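Oxygen-independent coproporphyrinogen III oxidase (PDB 1OLT) catalyses the anaerobic oxidative decarboxylation of two propionate groups of coproporphyrinogen III to the vinyl groups of protoporphyrinogen IX in heme biosynthesis, using a [4Fe-4S] cluster and S-adenosylmethionine. Local coordinates at residues M331-L343 with A356-C368. Numbering follows the deposited sequence.
Sequences MIGDCYAQNQKEL and ALWRGIALTRDDC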
loop_
_atom_site.group_PDB
_atom_site.type_symbol
_atom_site.label_atom_id
_atom_site.label_comp_id
_atom_site.label_asym_id
_atom_site.label_seq_id
_atom_site.Cartn_x
_atom_site.Cartn_y
_atom_site.Cartn_z
ATOM N N MET A 331 1.956 -11.555 -6.235
ATOM C CA MET A 331 1.640 -11.239 -7.608
ATOM C C MET A 331 2.764 -11.815 -8.485
ATOM O O MET A 331 3.829 -11.233 -8.610
ATOM C CB MET A 331 1.558 -9.747 -7.783
ATOM C CG MET A 331 0.457 -9.237 -6.900
ATOM S SD MET A 331 0.118 -7.433 -6.878
ATOM C CE MET A 331 1.851 -6.552 -6.776
ATOM N N ILE A 332 2.507 -12.976 -9.064
ATOM C CA ILE A 332 3.546 -13.718 -9.730
ATOM C C ILE A 332 3.024 -14.263 -11.072
ATOM O O ILE A 332 2.005 -14.901 -11.117
ATOM C CB ILE A 332 4.025 -14.910 -8.842
ATOM C CG1 ILE A 332 4.613 -14.407 -7.495
ATOM C CG2 ILE A 332 5.090 -15.700 -9.549
ATOM C CD1 ILE A 332 4.963 -15.531 -6.581
ATOM N N GLY A 333 3.764 -14.085 -12.118
ATOM C CA GLY A 333 3.441 -14.733 -13.400
ATOM C C GLY A 333 1.982 -14.592 -13.900
ATOM O O GLY A 333 1.334 -15.581 -14.158
ATOM N N ASP A 334 1.482 -13.367 -13.892
ATOM C CA ASP A 334 0.079 -13.058 -14.155
ATOM C C ASP A 334 -0.952 -13.838 -13.288
ATOM O O ASP A 334 -2.040 -14.192 -13.770
ATOM C CB ASP A 334 -0.236 -13.153 -15.656
ATOM C CG ASP A 334 0.803 -12.386 -16.516
ATOM O OD1 ASP A 334 1.103 -11.178 -16.305
ATOM O OD2 ASP A 334 1.452 -12.968 -17.323
ATOM N N CYS A 335 -0.599 -14.073 -12.011
ATOM C CA CYS A 335 -1.535 -14.628 -11.047
ATOM C C CYS A 335 -1.457 -13.857 -9.747
ATOM O O CYS A 335 -0.457 -13.231 -9.456
ATOM C CB CYS A 335 -1.279 -16.121 -10.738
ATOM S SG CYS A 335 -1.323 -17.201 -12.143
ATOM N N TYR A 336 -2.547 -13.837 -8.996
ATOM C CA TYR A 336 -2.541 -13.403 -7.618
ATOM C C TYR A 336 -2.842 -14.639 -6.745
ATOM O O TYR A 336 -3.651 -15.464 -7.091
ATOM C CB TYR A 336 -3.549 -12.272 -7.334
ATOM C CG TYR A 336 -3.454 -11.052 -8.254
ATOM C CD1 TYR A 336 -2.239 -10.683 -8.849
ATOM C CD2 TYR A 336 -4.575 -10.262 -8.537
ATOM C CE1 TYR A 336 -2.135 -9.571 -9.691
ATOM C CE2 TYR A 336 -4.489 -9.141 -9.401
ATOM C CZ TYR A 336 -3.254 -8.798 -9.965
ATOM O OH TYR A 336 -3.125 -7.723 -10.835
ATOM N N ALA A 337 -2.174 -14.731 -5.598
ATOM C CA ALA A 337 -2.335 -15.828 -4.663
ATOM C C ALA A 337 -2.215 -15.284 -3.260
ATOM O O ALA A 337 -1.321 -14.497 -2.964
ATOM C CB ALA A 337 -1.245 -16.874 -4.936
ATOM N N GLN A 338 -3.063 -15.742 -2.368
ATOM C CA GLN A 338 -3.044 -15.237 -1.005
ATOM C C GLN A 338 -2.962 -16.375 -0.026
ATOM O O GLN A 338 -3.634 -17.396 -0.188
ATOM C CB GLN A 338 -4.325 -14.451 -0.657
ATOM C CG GLN A 338 -4.263 -13.660 0.606
ATOM C CD GLN A 338 -5.472 -12.737 0.860
ATOM O OE1 GLN A 338 -6.543 -12.975 0.326
ATOM N NE2 GLN A 338 -5.274 -11.685 1.682
ATOM N N ASN A 339 -2.154 -16.166 0.985
ATOM C CA ASN A 339 -2.106 -17.037 2.152
ATOM C C ASN A 339 -3.357 -16.920 3.025
ATOM O O ASN A 339 -4.039 -15.869 3.063
ATOM C CB ASN A 339 -0.885 -16.675 3.000
ATOM C CG ASN A 339 0.420 -17.219 2.442
ATOM O OD1 ASN A 339 0.443 -18.135 1.576
ATOM N ND2 ASN A 339 1.570 -16.673 2.984
ATOM N N GLN A 340 -3.675 -18.002 3.712
ATOM C CA GLN A 340 -4.619 -18.028 4.846
ATOM C C GLN A 340 -4.563 -16.718 5.625
ATOM O O GLN A 340 -3.496 -16.272 6.023
ATOM C CB GLN A 340 -4.288 -19.234 5.770
ATOM C CG GLN A 340 -4.404 -20.618 5.124
ATOM C CD GLN A 340 -5.799 -21.061 4.762
ATOM O OE1 GLN A 340 -6.791 -20.453 5.167
ATOM N NE2 GLN A 340 -5.881 -22.110 3.938
ATOM N N LYS A 341 -5.729 -16.134 5.862
ATOM C CA LYS A 341 -5.843 -14.921 6.626
ATOM C C LYS A 341 -6.074 -15.118 8.119
ATOM O O LYS A 341 -5.957 -14.191 8.874
ATOM C CB LYS A 341 -6.913 -13.973 6.025
ATOM C CG LYS A 341 -8.354 -14.340 6.230
ATOM C CD LYS A 341 -9.299 -13.458 5.312
ATOM C CE LYS A 341 -9.213 -11.951 5.633
ATOM N NZ LYS A 341 -9.645 -11.084 4.468
ATOM N N GLU A 342 -6.378 -16.294 8.559
ATOM C CA GLU A 342 -6.499 -16.504 10.000
ATOM C C GLU A 342 -5.275 -17.248 10.422
ATOM O O GLU A 342 -4.891 -18.244 9.810
ATOM C CB GLU A 342 -7.695 -17.345 10.323
ATOM C CG GLU A 342 -8.800 -17.060 9.378
ATOM C CD GLU A 342 -9.977 -16.559 10.047
ATOM O OE1 GLU A 342 -10.055 -15.294 10.220
ATOM O OE2 GLU A 342 -10.815 -17.454 10.354
ATOM N N LEU A 343 -4.726 -16.799 11.516
ATOM C CA LEU A 343 -3.505 -17.314 11.978
ATOM C C LEU A 343 -3.484 -18.798 12.262
ATOM O O LEU A 343 -2.513 -19.457 11.897
ATOM C CB LEU A 343 -3.034 -16.499 13.201
ATOM C CG LEU A 343 -1.612 -16.773 13.632
ATOM C CD1 LEU A 343 -0.645 -16.418 12.517
ATOM C CD2 LEU A 343 -1.286 -15.960 14.865
ATOM N N ALA A 356 0.995 -21.849 2.999
ATOM C CA ALA A 356 -0.319 -21.464 3.466
ATOM C C ALA A 356 -1.199 -20.974 2.326
ATOM O O ALA A 356 -2.140 -20.228 2.561
ATOM C CB ALA A 356 -0.177 -20.383 4.530
ATOM N N LEU A 357 -0.930 -21.406 1.109
ATOM C CA LEU A 357 -1.740 -20.965 -0.041
ATOM C C LEU A 357 -3.195 -21.287 0.186
ATOM O O LEU A 357 -3.561 -22.444 0.406
ATOM C CB LEU A 357 -1.266 -21.599 -1.354
ATOM C CG LEU A 357 -2.116 -21.271 -2.594
ATOM C CD1 LEU A 357 -2.070 -19.875 -2.946
ATOM C CD2 LEU A 357 -1.602 -22.102 -3.773
ATOM N N TRP A 358 -4.018 -20.249 0.107
ATOM C CA TRP A 358 -5.452 -20.319 0.392
ATOM C C TRP A 358 -6.301 -20.137 -0.862
ATOM O O TRP A 358 -7.148 -20.972 -1.195
ATOM C CB TRP A 358 -5.791 -19.242 1.402
ATOM C CG TRP A 358 -7.209 -19.098 1.738
ATOM C CD1 TRP A 358 -8.140 -20.082 1.812
ATOM C CD2 TRP A 358 -7.868 -17.897 2.077
ATOM N NE1 TRP A 358 -9.350 -19.556 2.181
ATOM C CE2 TRP A 358 -9.225 -18.213 2.322
ATOM C CE3 TRP A 358 -7.456 -16.563 2.195
ATOM C CZ2 TRP A 358 -10.167 -17.253 2.659
ATOM C CZ3 TRP A 358 -8.372 -15.603 2.561
ATOM C CH2 TRP A 358 -9.735 -15.950 2.782
ATOM N N ARG A 359 -6.108 -19.018 -1.534
ATOM C CA ARG A 359 -6.920 -18.695 -2.691
ATOM C C ARG A 359 -6.159 -17.815 -3.652
ATOM O O ARG A 359 -5.113 -17.295 -3.314
ATOM C CB ARG A 359 -8.187 -17.979 -2.250
ATOM C CG ARG A 359 -7.909 -16.759 -1.434
ATOM C CD ARG A 359 -9.188 -16.013 -0.958
ATOM N NE ARG A 359 -8.892 -14.725 -0.404
ATOM C CZ ARG A 359 -9.766 -13.712 -0.292
ATOM N NH1 ARG A 359 -10.998 -13.852 -0.744
ATOM N NH2 ARG A 359 -9.398 -12.542 0.271
ATOM N N GLY A 360 -6.691 -17.664 -4.864
ATOM C CA GLY A 360 -6.074 -16.778 -5.829
ATOM C C GLY A 360 -6.777 -16.778 -7.169
ATOM O O GLY A 360 -7.877 -17.300 -7.296
ATOM N N ILE A 361 -6.128 -16.181 -8.172
ATOM C CA ILE A 361 -6.657 -16.106 -9.540
ATOM C C ILE A 361 -5.544 -16.128 -10.587
ATOM O O ILE A 361 -4.535 -15.449 -10.426
ATOM C CB ILE A 361 -7.471 -14.786 -9.718
ATOM C CG1 ILE A 361 -8.137 -14.723 -11.136
ATOM C CG2 ILE A 361 -6.612 -13.594 -9.515
ATOM C CD1 ILE A 361 -9.461 -14.110 -11.081
ATOM N N ALA A 362 -5.755 -16.867 -11.669
ATOM C CA ALA A 362 -4.891 -16.792 -12.842
ATOM C C ALA A 362 -5.585 -15.787 -13.753
ATOM O O ALA A 362 -6.675 -16.044 -14.190
ATOM C CB ALA A 362 -4.809 -18.143 -13.532
ATOM N N LEU A 363 -4.969 -14.653 -14.025
ATOM C CA LEU A 363 -5.581 -13.638 -14.839
ATOM C C LEU A 363 -5.703 -14.115 -16.319
ATOM O O LEU A 363 -4.779 -14.673 -16.867
ATOM C CB LEU A 363 -4.776 -12.342 -14.802
ATOM C CG LEU A 363 -4.925 -11.389 -13.623
ATOM C CD1 LEU A 363 -4.518 -12.047 -12.341
ATOM C CD2 LEU A 363 -4.080 -10.086 -13.845
ATOM N N THR A 364 -6.854 -13.909 -16.910
ATOM C CA THR A 364 -7.032 -14.080 -18.358
ATOM C C THR A 364 -6.290 -12.987 -19.162
ATOM O O THR A 364 -5.730 -12.069 -18.598
ATOM C CB THR A 364 -8.525 -14.014 -18.743
ATOM O OG1 THR A 364 -9.061 -12.727 -18.385
ATOM C CG2 THR A 364 -9.377 -15.067 -17.965
ATOM N N ARG A 365 -6.299 -13.124 -20.477
ATOM C CA ARG A 365 -5.732 -12.099 -21.365
ATOM C C ARG A 365 -6.374 -10.747 -21.141
ATOM O O ARG A 365 -5.704 -9.762 -20.968
ATOM C CB ARG A 365 -5.936 -12.464 -22.844
ATOM C CG ARG A 365 -4.681 -12.396 -23.650
ATOM C CD ARG A 365 -4.896 -12.817 -25.047
ATOM N NE ARG A 365 -5.583 -11.747 -25.736
ATOM C CZ ARG A 365 -4.999 -10.812 -26.483
ATOM N NH1 ARG A 365 -3.666 -10.806 -26.674
ATOM N NH2 ARG A 365 -5.761 -9.879 -27.043
ATOM N N ASP A 366 -7.688 -10.745 -21.118
ATOM C CA ASP A 366 -8.479 -9.567 -20.869
ATOM C C ASP A 366 -8.185 -8.949 -19.488
ATOM O O ASP A 366 -8.046 -7.737 -19.393
ATOM C CB ASP A 366 -9.952 -9.966 -20.973
ATOM C CG ASP A 366 -10.881 -8.796 -20.774
ATOM O OD1 ASP A 366 -10.828 -7.916 -21.625
ATOM O OD2 ASP A 366 -11.637 -8.671 -19.774
ATOM N N ASP A 367 -8.075 -9.799 -18.446
ATOM C CA ASP A 367 -7.689 -9.343 -17.086
ATOM C C ASP A 367 -6.364 -8.600 -17.192
ATOM O O ASP A 367 -6.200 -7.528 -16.609
ATOM C CB ASP A 367 -7.514 -10.518 -16.107
ATOM C CG ASP A 367 -8.845 -11.184 -15.696
ATOM O OD1 ASP A 367 -9.954 -10.591 -15.815
ATOM O OD2 ASP A 367 -8.851 -12.331 -15.195
ATOM N N CYS A 368 -5.417 -9.178 -17.946
ATOM C CA CYS A 368 -4.051 -8.606 -17.972
ATOM C C CYS A 368 -4.007 -7.268 -18.673
ATOM O O CYS A 368 -3.327 -6.354 -18.226
ATOM C CB CYS A 368 -3.061 -9.568 -18.635
ATOM S SG CYS A 368 -2.618 -11.001 -17.602
HETATM O O HOH W 1 -2.767 -16.060 -15.785
HETATM O O HOH W 2 2.678 -19.939 1.609
#
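Trp358 fills the hollow left where Gln338, Asn339, Gln340 and Lys341 bend around it. Gln340 OE1 lies over one face of the indole, offset toward the rim and 3.6 Å from Trp358 CD1, its amide tilted 32° to the ring. Gln340 NE2 is held by Gln349. In the conformer given, the far end of the indole meets the aliphatic part of Lys341, with Lys341 CD 3.6 Å from Trp358 CH2. On the other face sits CD of Arg359, the next residue. An alanine in place of Trp358 would probably open a gap between Gln340 and Arg359.

Gln338 and Arg359 lie side by side. NE and NH2 of Arg359 both donate to Gln338 OE1, at 3.0 and 2.9 Å from it, with amide and guanidinium nearly coplanar (14°). The extended Gln338 chain, CG anti to the backbone N (chi1 -167°), carries OE1 there, while NE2 bonds to Ser327 O in the S-adenosylmethionine pocket.

The two strands, 335-339 and 357-362, run antiparallel in a three-stranded sheet, with 335-339 in the middle. A classic beta bulge interrupts them: Trp358 N and Arg359 N both bond to Gln338 O. Ala337 opposes Gly360, with CA atoms only 4.0 Å apart; Gly360 has no side chain, which leaves room for this close approach. Beside this pair the Ala337 methyl meets Leu357 CD1 at 3.7 Å, and Phe41 of helix 38-45 packs on both residues.

Farther along, in the conformer given, Leu363 CD1 sits over the centre of the Tyr336 ring, 4.0 Å from the centroid, a CH-pi contact. Tyr336 OH is hydrogen-bonded to Tyr26 O.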